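Local coordinates for protein 2-polyprenyl-6-methoxyphenol hydroxylase-like FAD-dependent oxidoreductase (Streptomyces sp. NRRL 11266, PDB 6UI5) that belongs to the FAD-dependent oxidoreductases related to aromatic-ring hydroxylases and binds flavin-adenine dinucleotide in a Rossmann-type domain, at residues L59-P71 against E90-L104. Residues are numbered along the deposited sequence; the frame is centred on the assembly and turned at random.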
loop_
_atom_site.group_PDB
_atom_site.type_symbol
_atom_site.label_atom_id
_atom_site.label_comp_id
_atom_site.label_asym_id
_atom_site.label_seq_id
_atom_site.Cartn_x
_atom_site.Cartn_y
_atom_site.Cartn_z
ATOM N N LEU A 59 -16.643 -17.294 27.399
ATOM C CA LEU A 59 -17.523 -17.681 26.309
ATOM C C LEU A 59 -16.806 -18.369 25.158
ATOM O O LEU A 59 -17.473 -18.822 24.229
ATOM C CB LEU A 59 -18.260 -16.453 25.776
ATOM C CG LEU A 59 -19.011 -15.667 26.847
ATOM C CD1 LEU A 59 -19.279 -14.250 26.382
ATOM C CD2 LEU A 59 -20.318 -16.369 27.178
ATOM N N ALA A 60 -15.483 -18.480 25.186
ATOM C CA ALA A 60 -14.764 -19.013 24.028
ATOM C C ALA A 60 -14.623 -20.532 24.102
ATOM O O ALA A 60 -15.029 -21.239 23.177
ATOM C CB ALA A 60 -13.378 -18.345 23.891
ATOM N N ALA A 61 -14.007 -21.042 25.171
ATOM C CA ALA A 61 -13.962 -22.477 25.361
ATOM C C ALA A 61 -15.378 -23.023 25.246
ATOM O O ALA A 61 -16.333 -22.464 25.811
ATOM C CB ALA A 61 -13.358 -22.843 26.718
ATOM N N GLY A 62 -15.508 -24.087 24.473
ATOM C CA GLY A 62 -16.811 -24.693 24.286
ATOM C C GLY A 62 -17.250 -24.427 22.870
ATOM O O GLY A 62 -17.625 -25.339 22.135
ATOM N N LEU A 63 -17.157 -23.159 22.475
ATOM C CA LEU A 63 -17.208 -22.833 21.060
ATOM C C LEU A 63 -15.998 -23.383 20.312
ATOM O O LEU A 63 -16.086 -23.641 19.105
ATOM C CB LEU A 63 -17.287 -21.327 20.884
ATOM C CG LEU A 63 -18.559 -20.561 21.248
ATOM C CD1 LEU A 63 -18.255 -19.096 21.020
ATOM C CD2 LEU A 63 -19.743 -20.973 20.381
ATOM N N ARG A 64 -14.858 -23.561 20.995
ATOM C CA ARG A 64 -13.641 -23.965 20.295
ATOM C C ARG A 64 -13.608 -25.473 20.022
ATOM O O ARG A 64 -13.217 -25.895 18.927
ATOM C CB ARG A 64 -12.402 -23.520 21.088
ATOM C CG ARG A 64 -11.910 -22.104 20.755
ATOM C CD ARG A 64 -10.435 -21.796 21.230
ATOM N NE ARG A 64 -10.355 -21.651 22.680
ATOM C CZ ARG A 64 -10.166 -20.505 23.319
ATOM N NH1 ARG A 64 -9.973 -19.383 22.642
ATOM N NH2 ARG A 64 -10.159 -20.495 24.645
ATOM N N GLU A 65 -14.022 -26.301 20.985
ATOM C CA GLU A 65 -13.853 -27.743 20.844
ATOM C C GLU A 65 -14.607 -28.258 19.632
ATOM O O GLU A 65 -15.746 -27.859 19.375
ATOM C CB GLU A 65 -14.337 -28.483 22.095
ATOM C CG GLU A 65 -14.531 -30.008 21.918
ATOM C CD GLU A 65 -13.231 -30.803 22.013
ATOM O OE1 GLU A 65 -12.151 -30.186 22.138
ATOM O OE2 GLU A 65 -13.293 -32.051 21.968
ATOM N N GLY A 66 -13.950 -29.147 18.881
ATOM C CA GLY A 66 -14.545 -29.808 17.741
ATOM C C GLY A 66 -14.520 -29.027 16.445
ATOM O O GLY A 66 -14.776 -29.613 15.381
ATOM N N THR A 67 -14.224 -27.726 16.494
ATOM C CA THR A 67 -14.256 -26.885 15.307
ATOM C C THR A 67 -12.869 -26.791 14.694
ATOM O O THR A 67 -11.854 -26.840 15.394
ATOM C CB THR A 67 -14.768 -25.485 15.638
ATOM O OG1 THR A 67 -13.851 -24.845 16.534
ATOM C CG2 THR A 67 -16.168 -25.546 16.268
ATOM N N VAL A 68 -12.834 -26.654 13.373
ATOM C CA VAL A 68 -11.569 -26.681 12.641
ATOM C C VAL A 68 -10.853 -25.339 12.771
ATOM O O VAL A 68 -11.472 -24.289 12.981
ATOM C CB VAL A 68 -11.809 -27.060 11.161
ATOM C CG1 VAL A 68 -12.033 -28.557 11.029
ATOM C CG2 VAL A 68 -13.005 -26.324 10.604
ATOM N N THR A 69 -9.533 -25.364 12.651
ATOM C CA THR A 69 -8.755 -24.140 12.524
ATOM C C THR A 69 -8.069 -24.138 11.170
ATOM O O THR A 69 -7.717 -25.188 10.634
ATOM C CB THR A 69 -7.677 -23.989 13.616
ATOM O OG1 THR A 69 -6.588 -24.886 13.342
ATOM C CG2 THR A 69 -8.246 -24.292 14.990
ATOM N N PHE A 70 -7.890 -22.951 10.613
ATOM C CA PHE A 70 -6.912 -22.896 9.544
ATOM C C PHE A 70 -6.000 -21.716 9.817
ATOM O O PHE A 70 -6.468 -20.661 10.265
ATOM C CB PHE A 70 -7.543 -22.789 8.159
ATOM C CG PHE A 70 -8.085 -21.447 7.837
ATOM C CD1 PHE A 70 -9.227 -20.980 8.455
ATOM C CD2 PHE A 70 -7.469 -20.663 6.869
ATOM C CE1 PHE A 70 -9.743 -19.749 8.126
ATOM C CE2 PHE A 70 -7.973 -19.424 6.536
ATOM C CZ PHE A 70 -9.112 -18.963 7.165
ATOM N N PRO A 71 -4.695 -21.887 9.607
ATOM C CA PRO A 71 -3.722 -21.010 10.262
ATOM C C PRO A 71 -3.091 -20.024 9.307
ATOM O O PRO A 71 -1.952 -19.579 9.501
ATOM C CB PRO A 71 -2.693 -22.006 10.803
ATOM C CG PRO A 71 -2.788 -23.212 9.831
ATOM C CD PRO A 71 -4.017 -23.009 8.944
ATOM N N GLU A 90 -3.888 -17.141 18.467
ATOM C CA GLU A 90 -4.733 -18.244 18.045
ATOM C C GLU A 90 -4.939 -18.244 16.539
ATOM O O GLU A 90 -4.994 -17.184 15.910
ATOM C CB GLU A 90 -6.111 -18.166 18.709
ATOM C CG GLU A 90 -6.157 -18.552 20.140
ATOM C CD GLU A 90 -7.532 -18.317 20.727
ATOM O OE1 GLU A 90 -7.840 -17.145 21.040
ATOM O OE2 GLU A 90 -8.302 -19.296 20.858
ATOM N N PRO A 91 -5.086 -19.419 15.941
ATOM C CA PRO A 91 -5.676 -19.493 14.600
ATOM C C PRO A 91 -7.132 -19.064 14.635
ATOM O O PRO A 91 -7.807 -19.177 15.662
ATOM C CB PRO A 91 -5.553 -20.977 14.246
ATOM C CG PRO A 91 -5.604 -21.679 15.612
ATOM C CD PRO A 91 -4.838 -20.753 16.525
ATOM N N THR A 92 -7.621 -18.576 13.494
ATOM C CA THR A 92 -9.066 -18.429 13.319
ATOM C C THR A 92 -9.749 -19.775 13.493
ATOM O O THR A 92 -9.317 -20.780 12.919
ATOM C CB THR A 92 -9.390 -17.858 11.943
ATOM O OG1 THR A 92 -9.124 -16.459 11.930
ATOM C CG2 THR A 92 -10.842 -18.042 11.620
ATOM N N HIS A 93 -10.804 -19.798 14.307
ATOM C CA HIS A 93 -11.600 -21.000 14.501
ATOM C C HIS A 93 -12.923 -20.910 13.733
ATOM O O HIS A 93 -13.521 -19.836 13.611
ATOM C CB HIS A 93 -11.871 -21.240 15.985
ATOM C CG HIS A 93 -10.705 -21.802 16.739
ATOM N ND1 HIS A 93 -9.521 -21.115 16.901
ATOM C CD2 HIS A 93 -10.559 -22.970 17.411
ATOM C CE1 HIS A 93 -8.689 -21.843 17.625
ATOM N NE2 HIS A 93 -9.294 -22.974 17.945
ATOM N N MET A 94 -13.389 -22.050 13.224
ATOM C CA MET A 94 -14.574 -22.081 12.362
ATOM C C MET A 94 -15.798 -22.292 13.244
ATOM O O MET A 94 -16.294 -23.403 13.431
ATOM C CB MET A 94 -14.425 -23.159 11.302
ATOM C CG MET A 94 -13.188 -22.959 10.416
ATOM S SD MET A 94 -13.335 -21.814 9.029
ATOM C CE MET A 94 -12.632 -20.323 9.697
ATOM N N VAL A 95 -16.265 -21.193 13.823
ATOM C CA VAL A 95 -17.415 -21.183 14.710
ATOM C C VAL A 95 -18.566 -20.554 13.950
ATOM O O VAL A 95 -18.384 -19.572 13.226
ATOM C CB VAL A 95 -17.151 -20.418 16.018
ATOM C CG1 VAL A 95 -18.330 -20.598 16.951
ATOM C CG2 VAL A 95 -15.854 -20.904 16.682
ATOM N N LEU A 96 -19.744 -21.126 14.098
ATOM C CA LEU A 96 -20.887 -20.681 13.334
ATOM C C LEU A 96 -21.581 -19.568 14.100
ATOM O O LEU A 96 -21.832 -19.698 15.304
ATOM C CB LEU A 96 -21.829 -21.850 13.060
ATOM C CG LEU A 96 -21.081 -23.035 12.416
ATOM C CD1 LEU A 96 -20.376 -23.988 13.433
ATOM C CD2 LEU A 96 -21.953 -23.823 11.432
ATOM N N GLN A 97 -21.838 -18.458 13.409
ATOM C CA GLN A 97 -22.494 -17.303 14.005
ATOM C C GLN A 97 -23.679 -17.679 14.890
ATOM O O GLN A 97 -23.798 -17.163 16.005
ATOM C CB GLN A 97 -22.937 -16.330 12.916
ATOM C CG GLN A 97 -23.378 -14.980 13.456
ATOM C CD GLN A 97 -23.692 -13.988 12.363
ATOM O OE1 GLN A 97 -23.246 -14.143 11.221
ATOM N NE2 GLN A 97 -24.496 -12.971 12.698
ATOM N N SER A 98 -24.555 -18.581 14.440
ATOM C CA SER A 98 -25.707 -18.879 15.273
ATOM C C SER A 98 -25.289 -19.574 16.559
ATOM O O SER A 98 -25.957 -19.415 17.593
ATOM C CB SER A 98 -26.731 -19.726 14.509
ATOM O OG SER A 98 -26.226 -21.021 14.241
ATOM N N ARG A 99 -24.210 -20.369 16.517
ATOM C CA ARG A 99 -23.707 -20.991 17.745
ATOM C C ARG A 99 -23.179 -19.939 18.714
ATOM O O ARG A 99 -23.405 -20.031 19.930
ATOM C CB ARG A 99 -22.625 -22.026 17.427
ATOM C CG ARG A 99 -23.166 -23.349 16.869
ATOM C CD ARG A 99 -22.059 -24.344 16.494
ATOM N NE ARG A 99 -21.672 -25.217 17.605
ATOM C CZ ARG A 99 -20.469 -25.232 18.185
ATOM N NH1 ARG A 99 -19.500 -24.420 17.767
ATOM N NH2 ARG A 99 -20.231 -26.072 19.182
ATOM N N LEU A 100 -22.501 -18.914 18.188
ATOM C CA LEU A 100 -22.052 -17.806 19.024
ATOM C C LEU A 100 -23.223 -17.045 19.624
ATOM O O LEU A 100 -23.223 -16.728 20.824
ATOM C CB LEU A 100 -21.191 -16.861 18.212
ATOM C CG LEU A 100 -21.007 -15.511 18.886
ATOM C CD1 LEU A 100 -20.033 -15.667 20.028
ATOM C CD2 LEU A 100 -20.500 -14.524 17.869
ATOM N N GLU A 101 -24.220 -16.712 18.795
ATOM C CA GLU A 101 -25.346 -15.933 19.288
ATOM C C GLU A 101 -26.107 -16.711 20.341
ATOM O O GLU A 101 -26.604 -16.126 21.311
ATOM C CB GLU A 101 -26.272 -15.522 18.132
ATOM C CG GLU A 101 -25.528 -14.844 16.986
ATOM C CD GLU A 101 -26.427 -14.025 16.036
ATOM O OE1 GLU A 101 -25.856 -13.178 15.315
ATOM O OE2 GLU A 101 -27.676 -14.226 15.998
ATOM N N LYS A 102 -26.178 -18.030 20.182
ATOM C CA LYS A 102 -26.862 -18.845 21.173
ATOM C C LYS A 102 -26.175 -18.733 22.532
ATOM O O LYS A 102 -26.839 -18.513 23.552
ATOM C CB LYS A 102 -26.937 -20.287 20.684
ATOM C CG LYS A 102 -27.513 -21.272 21.672
ATOM C CD LYS A 102 -28.996 -21.180 21.736
ATOM C CE LYS A 102 -29.543 -22.154 22.760
ATOM N NZ LYS A 102 -29.122 -21.827 24.140
ATOM N N VAL A 103 -24.835 -18.819 22.573
ATOM C CA VAL A 103 -24.228 -18.750 23.903
ATOM C C VAL A 103 -24.379 -17.349 24.488
ATOM O O VAL A 103 -24.477 -17.194 25.715
ATOM C CB VAL A 103 -22.752 -19.214 23.930
ATOM C CG1 VAL A 103 -22.597 -20.603 23.319
ATOM C CG2 VAL A 103 -21.853 -18.229 23.263
ATOM N N LEU A 104 -24.449 -16.309 23.649
ATOM C CA LEU A 104 -24.627 -14.985 24.239
ATOM C C LEU A 104 -26.078 -14.719 24.656
ATOM O O LEU A 104 -26.310 -14.029 25.663
ATOM C CB LEU A 104 -24.125 -13.899 23.297
ATOM C CG LEU A 104 -22.703 -14.090 22.771
ATOM C CD1 LEU A 104 -22.525 -13.375 21.423
ATOM C CD2 LEU A 104 -21.604 -13.612 23.796
#
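T69 and H93 face each other as a non-hydrogen-bonded antiparallel pair, CA to CA 4.7 Å, where edge strand 92-93 joins strand 69-75 in a small antiparallel sheet of the FAD-binding domain. Beside them M94 N donates to V68 O at 3.0 Å. Loop 59-66, which leads into the strand, passes V95 and helix 97-110, whose Q97 touches the flavin-adenine dinucleotide. L63 packs on V95, just before the helix, and on the helix itself: CD2 meets V95 CG1 at 3.7 Å, and CD1 reaches L100 CD1. Further along, the methyls L59 CD1 and L104 CD2 touch at 3.5 Å, both residues also resting on M16 of helix 12-22. The R64 side chain heads back to E90, pairing NH1 with E90 OE2 in a salt bridge whose modelled length is too short to be trusted in detail; D55 takes NH2. T67 OG1, set between its own backbone N and carbonyl carbon (chi1 64°), bonds back to R64 O, which also accepts a bond from T67 N across the type II turn R64 to T67, from the same face. The H93 imidazole is sandwiched by CH-pi contacts, T69 CG2 lying 3.5 Å from its centroid on one face and R64 CD 4.0 Å on the other, while its ND1 donates to P91 O at 2.9 Å.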